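Local atomic coordinates of fumarate lyase (Mesorhizobium sp., PDB entry 3C8T), a protein that belongs to the fumarate lyase superfamily of mostly helical proteins built round long helix bundles, and assembles from four copies of its chain. Residues 144-149 and 260-265; 356-361 and 423-428; 383-388 and 408-413; 390-395 and 401-406. One frame throughout, in Å; residues are numbered along the deposited sequence.

All four contacts lie on the same side of the chain's centre. Interaction 1 joins strand 145-150 to the segment leading into strand 263-264. Interaction 2 follows along the chain, its centre about 13 Å away, and touches interaction 1 through Asn356, whose ND2 probably bonds Leu260 O and Glu262 OE2. Between Arg361 and Thr423 the chain makes the small helices of the C-terminal region; interaction 3 is nested in that loop and interaction 4 within interaction 3. These two share helix 379-395, with centres about 10 Å apart. Thr423 packs on Phe401, tying interaction 2 to interaction 4. Contacts therefore run from a buried ion pair near two neighbouring subunits to apolar helix contacts that no other subunit touches.

Interaction 1 of 4, residues 144-149 and 260-265; sequences TPMAGR and LGEVAE
Arg149 and Glu262 reach each other with CG of each set opposite its own carbonyl carbon (chi1 -61° and -68°) and both chains extended beyond, so that guanidinium and carboxylate come from opposite directions. The grip is end-on and twofold. Arg149 NH2 gives Glu262 OE2 a nearly straight bond of 2.7 Å, lying in the guanidinium plane but reaching the oxygen from above the carboxylate plane. Arg149 NH1 meets Glu262 OE1 on its syn side at 3.1 Å. The two planes are twisted 42° apart, which spoils a flat bidentate pair. Leu260 CD2 sits over the centre of one guanidinium face, 3.7 Å from Arg149 NH2. Met146 bends at chi3 and brings its CE to Glu262 OE1. A water accepts from Ala147 N and donates to Glu262 OE2, linking the central strand of the three-stranded sheet to the carboxylate. Asn356 ND2 also bonds OE2. Around the guanidinium, Phe311 of the second subunit makes a cation-pi contact and Glu259 of the third subunit a salt bridge. Two carboxylates, Glu262 and Glu259 of the third subunit, thus share one buried guanidinium, tying this ion pair to the junction of three subunits.

Interaction 2 of 4, residues 356-361 and 423-428; sequences NLDHSR and TDPRNY
Pro425 meets both Leu357 and Asp358, so one proline ring touches an apolar branch and a carboxylate oxygen at once, with no hydrogen bond passing between the segments. Its CB lies 3.7 Å from Leu357 CG and also touches both leucine methyls, while its CG lies 3.7 Å from Asp358 OD1. Leucine and proline slide past each other in opposite directions; the aspartate crosses the ring at about a right angle. Leu357 places CG trans to its backbone N (chi1 -177°), which carries the isobutyl fork out to the ring. Asp358 instead begins across the line between the segments, and only its carboxylate end comes nearer, on a more exposed side of the contact than the leucine.

The proline opens a short 3-10 segment, 425-427, introduced by an Asx turn: Arg426 N donates to Asp424 OD1 at 2.9 Å, approaching from above the carboxylate plane. A backbone bond from Asn427 N to Asp424 O, 3.0 Å long, closes a backbone turn that overlaps it. The piece lies in the connection between helices 416-422 and 432-440, in the C-terminal region, and it is laid against the end of helix 350-357. Ile364 touches both Leu357 and Pro425, as does Pro157 of strand 157-159, so this buried apolar patch also takes in the small sheet. Asp358 OD1 and Asp424 OD1 stand 5.3 Å apart; two like charges at that separation would be expected to disfavour each other mildly. Beyond the turn, the Tyr428 hydroxyl bonds Glu367 OE2, and the tyrosine side chain packs on Ser199 of the second subunit.

Interaction 3 of 4, residues 383-388 and 408-413; sequences HDIVYL and PEVAKP
Ile385 is the residue of helix 379-395 that meets segment 408-413, touching Glu409 and Val410. Ahead of it in sequence, His383 packs on Met370 of helix 366-377, and Asp384 pairs with Lys380 of its own helix in a salt bridge. Ile385 itself points across. Its CG2 is set trans to the backbone N and reaches towards Val410, while CG1 lies beside that N (chi1 -66°) and carries CD1 outward in an extended line.

Both ends of the side chain come to the aliphatic part of Glu409: Glu409 CG lies 3.9 Å from Ile385 CG2 and 3.9 Å from Ile385 CD1. The two chains pass each other at a slant, so the methylene rests against the isoleucine branches and the carboxylate lies past the apolar contact. That course follows from Glu409 CG standing between its backbone N and carbonyl carbon (chi1 66°) and a further bend at chi2. Val410 slides past Ile385 in the opposite direction, using CG2, though the modelled separation of these methyls is too short to be trusted.

Here a longer helix of the C-terminal cluster packs on a brief one, 408-414, that begins at Pro408 and is kinked at Pro413, whose imino nitrogen has no proton to give the preceding turn. The backbones come closest at Ile385 and Val410, with CA of Ile385 7.6 Å from CA of Val410. One residue on, Val386 turns to Ala366 and Met370 of helix 366-377, a helix that Ile385 also touches through Thr377. Further along, Leu388 sets out toward segment 408-413, but its side chain stops short of contact.

Interaction 4 of 4, residues 390-395 and 401-406; sequences CRRAVE and FEVLRT
Apolar contact joins the segments, and Val403 supplies all of it from its side. The two methyls divide the work: Val403 CG2 reaches the backbone of helix 379-395, 3.4 Å from Ala393 CA, and lies 3.7 Å from Ala393 CB, while Val403 CG1 sits 3.8 Å from Arg392 CB. Val403 holds CG1 trans to its backbone N (chi1 177°), which spreads the methyls over these neighbouring residues. The small alanine side chain is consistent with the close approach of the backbones, with CA of Ala393 5.9 Å from CA of Val403. Arg392 touches with its first carbon alone; the rest of its chain runs on, extended, past the valine, and its side chain also packs on Met407.

Polar interactions stay within segment 401-406. Arg405 NH1 bonds Glu402 OE2 at 2.8 Å, using the syn lone pair of the carboxylate, with the oxygen near the guanidinium plane. Arg405 NE makes a second salt bridge to Glu416 of helix 416-422. Thr406 OG1 donates to Val403 O at 2.9 Å in the carbonyl plane, and Thr406 N bonds the same oxygen, which therefore accepts twice.

Phe401 CE2 sits 3.7 Å above one face of the Arg405 guanidinium, toward its rim, while Arg405 CB lies over a face of the Phe401 ring. Phe401 itself packs on helix 416-422, on the residues Leu419 and Arg420.

A short connection turns the chain so that the brief helix 400-404 packs across the end of helix 379-395 in the C-terminal helical cluster.

Interaction 1 of 4, residues 144-149 and 260-265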
loop_
_atom_site.group_PDB
_atom_site.type_symbol
_atom_site.label_atom_id
_atom_site.label_comp_id
_atom_site.label_asym_id
_atom_site.label_seq_id
_atom_site.Cartn_x
_atom_site.Cartn_y
_atom_site.Cartn_z
ATOM N N THR A 144 17.133 -25.964 -25.018
ATOM C CA THR A 144 18.253 -25.051 -24.786
ATOM C C THR A 144 18.691 -25.083 -23.287
ATOM O O THR A 144 17.995 -24.495 -22.400
ATOM C CB THR A 144 17.849 -23.621 -25.184
ATOM O OG1 THR A 144 17.150 -23.628 -26.449
ATOM C CG2 THR A 144 19.085 -22.683 -25.274
ATOM N N PRO A 145 19.834 -25.747 -22.972
ATOM C CA PRO A 145 20.206 -25.839 -21.549
ATOM C C PRO A 145 20.792 -24.532 -20.999
ATOM O O PRO A 145 21.367 -23.718 -21.743
ATOM C CB PRO A 145 21.252 -26.952 -21.507
ATOM C CG PRO A 145 21.707 -27.155 -22.929
ATOM C CD PRO A 145 20.850 -26.359 -23.853
ATOM N N MET A 146 20.601 -24.336 -19.704
ATOM C CA MET A 146 21.081 -23.156 -18.978
ATOM C C MET A 146 21.122 -23.501 -17.478
ATOM O O MET A 146 20.541 -24.500 -17.054
ATOM C CB MET A 146 20.174 -21.929 -19.238
ATOM C CG MET A 146 18.738 -21.983 -18.616
ATOM S SD MET A 146 17.810 -20.466 -19.045
ATOM C CE MET A 146 18.696 -19.207 -18.097
ATOM N N ALA A 147 21.785 -22.673 -16.679
ATOM C CA ALA A 147 21.740 -22.853 -15.221
ATOM C C ALA A 147 20.362 -22.422 -14.656
ATOM O O ALA A 147 19.897 -21.307 -14.934
ATOM C CB ALA A 147 22.874 -22.071 -14.577
ATOM N N GLY A 148 19.698 -23.328 -13.918
ATOM C CA GLY A 148 18.664 -22.981 -12.953
ATOM C C GLY A 148 19.259 -22.150 -11.820
ATOM O O GLY A 148 20.385 -22.417 -11.384
ATOM N N ARG A 149 18.530 -21.136 -11.344
ATOM C CA ARG A 149 19.029 -20.307 -10.240
ATOM C C ARG A 149 18.059 -20.204 -9.048
ATOM O O ARG A 149 16.858 -19.927 -9.211
ATOM C CB ARG A 149 19.409 -18.905 -10.749
ATOM C CG ARG A 149 20.514 -18.912 -11.798
ATOM C CD ARG A 149 20.688 -17.596 -12.465
ATOM N NE ARG A 149 21.853 -17.587 -13.365
ATOM C CZ ARG A 149 21.793 -17.630 -14.708
ATOM N NH1 ARG A 149 20.616 -17.684 -15.346
ATOM N NH2 ARG A 149 22.925 -17.645 -15.420
ATOM N N LEU A 260 26.275 -12.221 -17.255
ATOM C CA LEU A 260 25.372 -13.281 -17.701
ATOM C C LEU A 260 25.205 -13.269 -19.216
ATOM O O LEU A 260 25.634 -14.217 -19.882
ATOM C CB LEU A 260 23.996 -13.228 -16.993
ATOM C CG LEU A 260 23.927 -13.930 -15.641
ATOM C CD1 LEU A 260 24.891 -13.224 -14.630
ATOM C CD2 LEU A 260 22.500 -13.951 -15.088
ATOM N N GLY A 261 24.574 -12.209 -19.735
ATOM C CA GLY A 261 24.455 -11.952 -21.161
ATOM C C GLY A 261 23.692 -13.023 -21.904
ATOM O O GLY A 261 23.963 -13.281 -23.083
ATOM N N GLU A 262 22.703 -13.614 -21.237
ATOM C CA GLU A 262 21.995 -14.769 -21.761
ATOM C C GLU A 262 20.846 -14.430 -22.716
ATOM O O GLU A 262 20.429 -15.290 -23.484
ATOM C CB GLU A 262 21.508 -15.665 -20.637
ATOM C CG GLU A 262 22.640 -16.329 -19.918
ATOM C CD GLU A 262 22.185 -17.120 -18.716
ATOM O OE1 GLU A 262 20.972 -17.020 -18.365
ATOM O OE2 GLU A 262 23.033 -17.827 -18.122
ATOM N N VAL A 263 20.354 -13.186 -22.639
ATOM C CA VAL A 263 19.308 -12.647 -23.521
ATOM C C VAL A 263 19.494 -11.138 -23.735
ATOM O O VAL A 263 20.307 -10.494 -23.068
ATOM C CB VAL A 263 17.835 -12.874 -22.975
ATOM C CG1 VAL A 263 17.505 -14.368 -22.782
ATOM C CG2 VAL A 263 17.558 -12.043 -21.720
ATOM N N ALA A 264 18.706 -10.591 -24.659
ATOM C CA ALA A 264 18.651 -9.178 -24.915
ATOM C C ALA A 264 17.256 -8.838 -25.456
ATOM O O ALA A 264 16.622 -9.652 -26.171
ATOM C CB ALA A 264 19.786 -8.739 -25.939
ATOM N N GLU A 265 16.781 -7.653 -25.090
ATOM C CA GLU A 265 15.496 -7.123 -25.517
ATOM C C GLU A 265 15.633 -6.820 -26.986
ATOM O O GLU A 265 16.735 -6.580 -27.437
ATOM C CB GLU A 265 15.191 -5.794 -24.780
ATOM C CG GLU A 265 14.732 -5.960 -23.290
ATOM C CD GLU A 265 14.043 -4.684 -22.710
ATOM O OE1 GLU A 265 13.878 -3.662 -23.449
ATOM O OE2 GLU A 265 13.634 -4.744 -21.523
HETATM O O HOH W 1 23.012 -20.501 -17.845
#

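Interaction 2 of 4, residues 356-361 and 423-428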
loop_
_atom_site.group_PDB
_atom_site.type_symbol
_atom_site.label_atom_id
_atom_site.label_comp_id
_atom_site.label_asym_id
_atom_site.label_seq_id
_atom_site.Cartn_x
_atom_site.Cartn_y
_atom_site.Cartn_z
ATOM N N ASN A 356 27.722 -20.148 -19.207
ATOM C CA ASN A 356 27.431 -19.918 -17.792
ATOM C C ASN A 356 27.139 -21.258 -17.074
ATOM O O ASN A 356 27.533 -21.460 -15.926
ATOM C CB ASN A 356 26.295 -18.882 -17.609
ATOM C CG ASN A 356 26.652 -17.506 -18.197
ATOM O OD1 ASN A 356 27.818 -17.134 -18.253
ATOM N ND2 ASN A 356 25.650 -16.754 -18.619
ATOM N N LEU A 357 26.468 -22.163 -17.769
ATOM C CA LEU A 357 26.197 -23.482 -17.252
ATOM C C LEU A 357 27.506 -24.231 -16.908
ATOM O O LEU A 357 27.555 -24.910 -15.899
ATOM C CB LEU A 357 25.266 -24.271 -18.216
ATOM C CG LEU A 357 24.780 -25.685 -17.830
ATOM C CD1 LEU A 357 23.995 -25.755 -16.538
ATOM C CD2 LEU A 357 24.006 -26.369 -19.012
ATOM N N ASP A 358 28.555 -24.072 -17.727
ATOM C CA ASP A 358 29.867 -24.663 -17.439
ATOM C C ASP A 358 30.688 -23.925 -16.370
ATOM O O ASP A 358 31.743 -24.424 -15.960
ATOM C CB ASP A 358 30.705 -24.821 -18.720
ATOM C CG ASP A 358 30.132 -25.887 -19.688
ATOM O OD1 ASP A 358 29.456 -26.854 -19.220
ATOM O OD2 ASP A 358 30.362 -25.756 -20.930
ATOM N N HIS A 359 30.194 -22.778 -15.886
ATOM C CA HIS A 359 30.939 -21.925 -14.945
ATOM C C HIS A 359 31.458 -22.750 -13.747
ATOM O O HIS A 359 32.639 -22.641 -13.381
ATOM C CB HIS A 359 30.103 -20.703 -14.477
ATOM C CG HIS A 359 30.779 -19.874 -13.419
ATOM N ND1 HIS A 359 30.822 -20.249 -12.090
ATOM C CD2 HIS A 359 31.491 -18.720 -13.506
ATOM C CE1 HIS A 359 31.528 -19.362 -11.406
ATOM N NE2 HIS A 359 31.938 -18.419 -12.239
ATOM N N SER A 360 30.582 -23.570 -13.165
ATOM C CA SER A 360 30.918 -24.369 -11.972
ATOM C C SER A 360 31.693 -25.674 -12.283
ATOM O O SER A 360 32.068 -26.399 -11.377
ATOM C CB SER A 360 29.652 -24.688 -11.169
ATOM O OG SER A 360 28.776 -25.537 -11.919
ATOM N N ARG A 361 31.936 -25.956 -13.557
ATOM C CA ARG A 361 32.744 -27.102 -13.970
ATOM C C ARG A 361 32.258 -28.409 -13.350
ATOM O O ARG A 361 33.062 -29.207 -12.829
ATOM C CB ARG A 361 34.232 -26.848 -13.694
ATOM C CG ARG A 361 34.711 -25.497 -14.274
ATOM C CD ARG A 361 36.240 -25.355 -14.277
ATOM N NE ARG A 361 36.910 -26.445 -15.000
ATOM C CZ ARG A 361 38.219 -26.697 -14.898
ATOM N NH1 ARG A 361 38.973 -25.922 -14.107
ATOM N NH2 ARG A 361 38.768 -27.712 -15.568
ATOM N N THR A 423 29.102 -35.645 -14.681
ATOM C CA THR A 423 29.561 -34.295 -14.452
ATOM C C THR A 423 29.317 -33.348 -15.613
ATOM O O THR A 423 29.644 -32.176 -15.499
ATOM C CB THR A 423 31.048 -34.236 -13.964
ATOM O OG1 THR A 423 31.912 -34.898 -14.901
ATOM C CG2 THR A 423 31.170 -34.888 -12.599
ATOM N N ASP A 424 28.745 -33.838 -16.717
ATOM C CA ASP A 424 28.282 -32.968 -17.828
ATOM C C ASP A 424 26.856 -32.494 -17.564
ATOM O O ASP A 424 25.908 -33.285 -17.609
ATOM C CB ASP A 424 28.297 -33.699 -19.175
ATOM C CG ASP A 424 27.950 -32.774 -20.374
ATOM O OD1 ASP A 424 27.397 -31.649 -20.204
ATOM O OD2 ASP A 424 28.231 -33.199 -21.518
ATOM N N PRO A 425 26.686 -31.192 -17.313
ATOM C CA PRO A 425 25.342 -30.668 -16.983
ATOM C C PRO A 425 24.261 -30.956 -18.032
ATOM O O PRO A 425 23.078 -31.086 -17.680
ATOM C CB PRO A 425 25.588 -29.152 -16.795
ATOM C CG PRO A 425 26.841 -28.886 -17.529
ATOM C CD PRO A 425 27.693 -30.121 -17.320
ATOM N N ARG A 426 24.659 -31.101 -19.296
ATOM C CA ARG A 426 23.685 -31.351 -20.377
ATOM C C ARG A 426 22.935 -32.671 -20.186
ATOM O O ARG A 426 21.845 -32.850 -20.739
ATOM C CB ARG A 426 24.347 -31.280 -21.757
ATOM N N ASN A 427 23.481 -33.570 -19.366
ATOM C CA ASN A 427 22.874 -34.881 -19.129
ATOM C C ASN A 427 21.888 -34.915 -17.982
ATOM O O ASN A 427 21.379 -35.982 -17.660
ATOM C CB ASN A 427 23.942 -35.978 -18.891
ATOM C CG ASN A 427 24.819 -36.194 -20.108
ATOM O OD1 ASN A 427 24.330 -36.132 -21.232
ATOM N ND2 ASN A 427 26.108 -36.415 -19.900
ATOM N N TYR A 428 21.610 -33.770 -17.355
ATOM C CA TYR A 428 20.789 -33.781 -16.125
ATOM C C TYR A 428 19.603 -32.824 -16.144
ATOM O O TYR A 428 19.486 -31.951 -15.279
ATOM C CB TYR A 428 21.696 -33.474 -14.944
ATOM C CG TYR A 428 21.197 -33.991 -13.625
ATOM C CD1 TYR A 428 20.877 -35.330 -13.468
ATOM C CD2 TYR A 428 21.058 -33.133 -12.519
ATOM C CE1 TYR A 428 20.442 -35.809 -12.258
ATOM C CE2 TYR A 428 20.631 -33.613 -11.297
ATOM C CZ TYR A 428 20.311 -34.956 -11.168
ATOM O OH TYR A 428 19.888 -35.480 -9.940
#

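Interaction 3 of 4, residues 383-388 and 408-413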
loop_
_atom_site.group_PDB
_atom_site.type_symbol
_atom_site.label_atom_id
_atom_site.label_comp_id
_atom_site.label_asym_id
_atom_site.label_seq_id
_atom_site.Cartn_x
_atom_site.Cartn_y
_atom_site.Cartn_z
ATOM N N HIS A 383 26.277 -38.776 -0.398
ATOM C CA HIS A 383 26.254 -37.331 -0.149
ATOM C C HIS A 383 27.541 -36.798 0.488
ATOM O O HIS A 383 28.090 -35.782 0.044
ATOM C CB HIS A 383 25.053 -36.956 0.703
ATOM C CG HIS A 383 24.954 -35.494 0.969
ATOM N ND1 HIS A 383 25.659 -34.871 1.983
ATOM C CD2 HIS A 383 24.241 -34.523 0.348
ATOM C CE1 HIS A 383 25.381 -33.579 1.977
ATOM N NE2 HIS A 383 24.530 -33.340 0.990
ATOM N N ASP A 384 28.041 -37.488 1.505
ATOM C CA ASP A 384 29.283 -37.050 2.142
ATOM C C ASP A 384 30.497 -37.094 1.225
ATOM O O ASP A 384 31.275 -36.137 1.199
ATOM C CB ASP A 384 29.548 -37.790 3.461
ATOM C CG ASP A 384 28.584 -37.356 4.580
ATOM O OD1 ASP A 384 28.558 -36.155 4.926
ATOM O OD2 ASP A 384 27.862 -38.221 5.120
ATOM N N ILE A 385 30.635 -38.169 0.455
ATOM C CA ILE A 385 31.765 -38.333 -0.490
ATOM C C ILE A 385 31.813 -37.204 -1.544
ATOM O O ILE A 385 32.874 -36.617 -1.795
ATOM C CB ILE A 385 31.712 -39.743 -1.180
ATOM C CG1 ILE A 385 31.953 -40.838 -0.132
ATOM C CG2 ILE A 385 32.700 -39.836 -2.370
ATOM C CD1 ILE A 385 31.604 -42.271 -0.565
ATOM N N VAL A 386 30.650 -36.911 -2.137
ATOM C CA VAL A 386 30.539 -35.966 -3.242
ATOM C C VAL A 386 30.660 -34.545 -2.727
ATOM O O VAL A 386 31.243 -33.699 -3.404
ATOM C CB VAL A 386 29.193 -36.117 -4.027
ATOM C CG1 VAL A 386 29.019 -34.973 -5.091
ATOM C CG2 VAL A 386 29.045 -37.507 -4.670
ATOM N N TYR A 387 30.087 -34.254 -1.554
ATOM C CA TYR A 387 30.248 -32.909 -0.976
ATOM C C TYR A 387 31.737 -32.628 -0.646
ATOM O O TYR A 387 32.240 -31.535 -0.880
ATOM C CB TYR A 387 29.337 -32.691 0.243
ATOM N N LEU A 388 32.435 -33.641 -0.146
ATOM C CA LEU A 388 33.886 -33.619 -0.007
ATOM C C LEU A 388 34.599 -33.405 -1.350
ATOM O O LEU A 388 35.543 -32.602 -1.443
ATOM C CB LEU A 388 34.365 -34.926 0.647
ATOM C CG LEU A 388 35.861 -35.097 0.963
ATOM C CD1 LEU A 388 36.408 -33.970 1.841
ATOM C CD2 LEU A 388 36.179 -36.462 1.582
ATOM N N PRO A 408 39.021 -43.100 -5.064
ATOM C CA PRO A 408 38.595 -44.468 -5.466
ATOM C C PRO A 408 37.225 -44.922 -4.936
ATOM O O PRO A 408 36.587 -45.791 -5.541
ATOM C CB PRO A 408 39.740 -45.372 -4.941
ATOM C CG PRO A 408 40.930 -44.418 -4.785
ATOM C CD PRO A 408 40.283 -43.135 -4.288
ATOM N N GLU A 409 36.782 -44.343 -3.821
ATOM C CA GLU A 409 35.464 -44.651 -3.275
ATOM C C GLU A 409 34.312 -44.165 -4.194
ATOM O O GLU A 409 33.156 -44.532 -3.982
ATOM C CB GLU A 409 35.331 -44.093 -1.840
ATOM C CG GLU A 409 35.346 -42.556 -1.681
ATOM C CD GLU A 409 36.747 -41.952 -1.459
ATOM O OE1 GLU A 409 36.855 -41.033 -0.606
ATOM O OE2 GLU A 409 37.733 -42.377 -2.123
ATOM N N VAL A 410 34.636 -43.346 -5.205
ATOM C CA VAL A 410 33.676 -42.979 -6.255
ATOM C C VAL A 410 34.092 -43.557 -7.616
ATOM O O VAL A 410 33.273 -44.168 -8.313
ATOM C CB VAL A 410 33.554 -41.427 -6.465
ATOM C CG1 VAL A 410 32.179 -41.053 -7.082
ATOM C CG2 VAL A 410 33.811 -40.678 -5.199
ATOM N N ALA A 411 35.343 -43.303 -8.008
ATOM C CA ALA A 411 35.862 -43.698 -9.324
ATOM C C ALA A 411 35.710 -45.197 -9.607
ATOM O O ALA A 411 35.207 -45.575 -10.674
ATOM C CB ALA A 411 37.288 -43.259 -9.490
ATOM N N LYS A 412 36.079 -46.047 -8.640
ATOM C CA LYS A 412 36.012 -47.511 -8.844
ATOM C C LYS A 412 34.566 -48.028 -8.979
ATOM O O LYS A 412 34.260 -48.734 -9.950
ATOM C CB LYS A 412 36.829 -48.290 -7.777
ATOM N N PRO A 413 33.660 -47.687 -8.026
ATOM C CA PRO A 413 32.292 -48.164 -8.289
ATOM C C PRO A 413 31.638 -47.605 -9.587
ATOM O O PRO A 413 30.937 -48.338 -10.264
ATOM C CB PRO A 413 31.503 -47.738 -7.036
ATOM C CG PRO A 413 32.353 -46.698 -6.377
ATOM C CD PRO A 413 33.764 -46.970 -6.743
#

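Interaction 4 of 4, residues 390-395 and 401-406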
loop_
_atom_site.group_PDB
_atom_site.type_symbol
_atom_site.label_atom_id
_atom_site.label_comp_id
_atom_site.label_asym_id
_atom_site.label_seq_id
_atom_site.Cartn_x
_atom_site.Cartn_y
_atom_site.Cartn_z
ATOM N N CYS A 390 33.266 -31.928 -3.869
ATOM C CA CYS A 390 32.897 -30.551 -4.196
ATOM C C CYS A 390 33.711 -29.497 -3.433
ATOM O O CYS A 390 34.133 -28.497 -4.038
ATOM C CB CYS A 390 31.405 -30.311 -3.960
ATOM S SG CYS A 390 30.289 -31.121 -5.146
ATOM N N ARG A 391 33.922 -29.696 -2.116
ATOM C CA ARG A 391 34.764 -28.763 -1.352
ATOM C C ARG A 391 36.170 -28.694 -1.941
ATOM O O ARG A 391 36.749 -27.606 -2.053
ATOM C CB ARG A 391 34.837 -29.115 0.148
ATOM C CG ARG A 391 33.477 -29.214 0.846
ATOM C CD ARG A 391 33.579 -29.209 2.388
ATOM N NE ARG A 391 33.701 -27.842 2.918
ATOM C CZ ARG A 391 33.153 -27.411 4.065
ATOM N NH1 ARG A 391 32.431 -28.239 4.820
ATOM N NH2 ARG A 391 33.327 -26.144 4.464
ATOM N N ARG A 392 36.710 -29.841 -2.347
ATOM C CA ARG A 392 38.064 -29.891 -2.911
ATOM C C ARG A 392 38.167 -29.298 -4.300
ATOM O O ARG A 392 39.181 -28.703 -4.630
ATOM C CB ARG A 392 38.616 -31.313 -2.937
ATOM C CG ARG A 392 38.863 -31.916 -1.577
ATOM C CD ARG A 392 39.072 -33.421 -1.697
ATOM N NE ARG A 392 39.355 -33.990 -0.394
ATOM C CZ ARG A 392 39.539 -35.283 -0.152
ATOM N NH1 ARG A 392 39.471 -36.187 -1.136
ATOM N NH2 ARG A 392 39.796 -35.676 1.095
ATOM N N ALA A 393 37.146 -29.491 -5.131
ATOM C CA ALA A 393 37.125 -28.888 -6.467
ATOM C C ALA A 393 37.183 -27.348 -6.349
ATOM O O ALA A 393 37.966 -26.687 -7.050
ATOM C CB ALA A 393 35.884 -29.343 -7.228
ATOM N N VAL A 394 36.366 -26.807 -5.434
ATOM C CA VAL A 394 36.348 -25.390 -5.097
ATOM C C VAL A 394 37.705 -24.925 -4.549
ATOM O O VAL A 394 38.327 -24.061 -5.148
ATOM C CB VAL A 394 35.242 -25.060 -4.073
ATOM C CG1 VAL A 394 35.353 -23.608 -3.617
ATOM C CG2 VAL A 394 33.847 -25.367 -4.630
ATOM N N GLU A 395 38.149 -25.510 -3.426
ATOM C CA GLU A 395 39.433 -25.161 -2.780
ATOM C C GLU A 395 40.629 -25.290 -3.702
ATOM O O GLU A 395 41.635 -24.623 -3.490
ATOM C CB GLU A 395 39.676 -26.002 -1.512
ATOM N N PHE A 401 34.975 -33.300 -11.996
ATOM C CA PHE A 401 35.438 -34.589 -12.578
ATOM C C PHE A 401 36.909 -34.878 -12.217
ATOM O O PHE A 401 37.243 -36.009 -11.814
ATOM C CB PHE A 401 35.271 -34.692 -14.112
ATOM C CG PHE A 401 36.039 -35.866 -14.720
ATOM C CD1 PHE A 401 35.598 -37.175 -14.535
ATOM C CD2 PHE A 401 37.236 -35.658 -15.432
ATOM C CE1 PHE A 401 36.313 -38.272 -15.042
ATOM C CE2 PHE A 401 37.965 -36.744 -15.954
ATOM C CZ PHE A 401 37.499 -38.048 -15.760
ATOM N N GLU A 402 37.758 -33.851 -12.367
ATOM C CA GLU A 402 39.174 -33.983 -12.049
ATOM C C GLU A 402 39.441 -34.276 -10.557
ATOM O O GLU A 402 40.452 -34.861 -10.227
ATOM C CB GLU A 402 40.001 -32.779 -12.517
ATOM C CG GLU A 402 39.939 -32.389 -14.040
ATOM C CD GLU A 402 40.330 -33.491 -15.065
ATOM O OE1 GLU A 402 40.047 -33.272 -16.283
ATOM O OE2 GLU A 402 40.926 -34.542 -14.696
ATOM N N VAL A 403 38.538 -33.889 -9.663
ATOM C CA VAL A 403 38.688 -34.266 -8.249
ATOM C C VAL A 403 38.181 -35.692 -8.047
ATOM O O VAL A 403 38.908 -36.547 -7.502
ATOM C CB VAL A 403 37.972 -33.282 -7.299
ATOM C CG1 VAL A 403 38.074 -33.733 -5.848
ATOM C CG2 VAL A 403 38.565 -31.868 -7.429
ATOM N N LEU A 404 36.971 -35.978 -8.539
ATOM C CA LEU A 404 36.298 -37.272 -8.274
ATOM C C LEU A 404 37.018 -38.500 -8.820
ATOM O O LEU A 404 36.971 -39.581 -8.224
ATOM C CB LEU A 404 34.839 -37.267 -8.776
ATOM C CG LEU A 404 33.851 -36.313 -8.098
ATOM C CD1 LEU A 404 32.482 -36.452 -8.762
ATOM C CD2 LEU A 404 33.776 -36.507 -6.570
ATOM N N ARG A 405 37.671 -38.311 -9.957
ATOM C CA ARG A 405 38.420 -39.354 -10.647
ATOM C C ARG A 405 39.583 -39.905 -9.811
ATOM O O ARG A 405 40.024 -41.030 -10.046
ATOM C CB ARG A 405 38.974 -38.797 -11.973
ATOM C CG ARG A 405 40.355 -38.138 -11.833
ATOM C CD ARG A 405 40.878 -37.574 -13.140
ATOM N NE ARG A 405 41.077 -38.575 -14.187
ATOM C CZ ARG A 405 41.468 -38.285 -15.429
ATOM N NH1 ARG A 405 41.717 -37.019 -15.785
ATOM N NH2 ARG A 405 41.616 -39.267 -16.322
ATOM N N THR A 406 40.097 -39.113 -8.868
ATOM C CA THR A 406 41.240 -39.521 -8.049
ATOM C C THR A 406 40.759 -40.138 -6.729
ATOM O O THR A 406 41.590 -40.499 -5.893
ATOM C CB THR A 406 42.195 -38.331 -7.692
ATOM O OG1 THR A 406 41.564 -37.427 -6.777
ATOM C CG2 THR A 406 42.661 -37.569 -8.923
#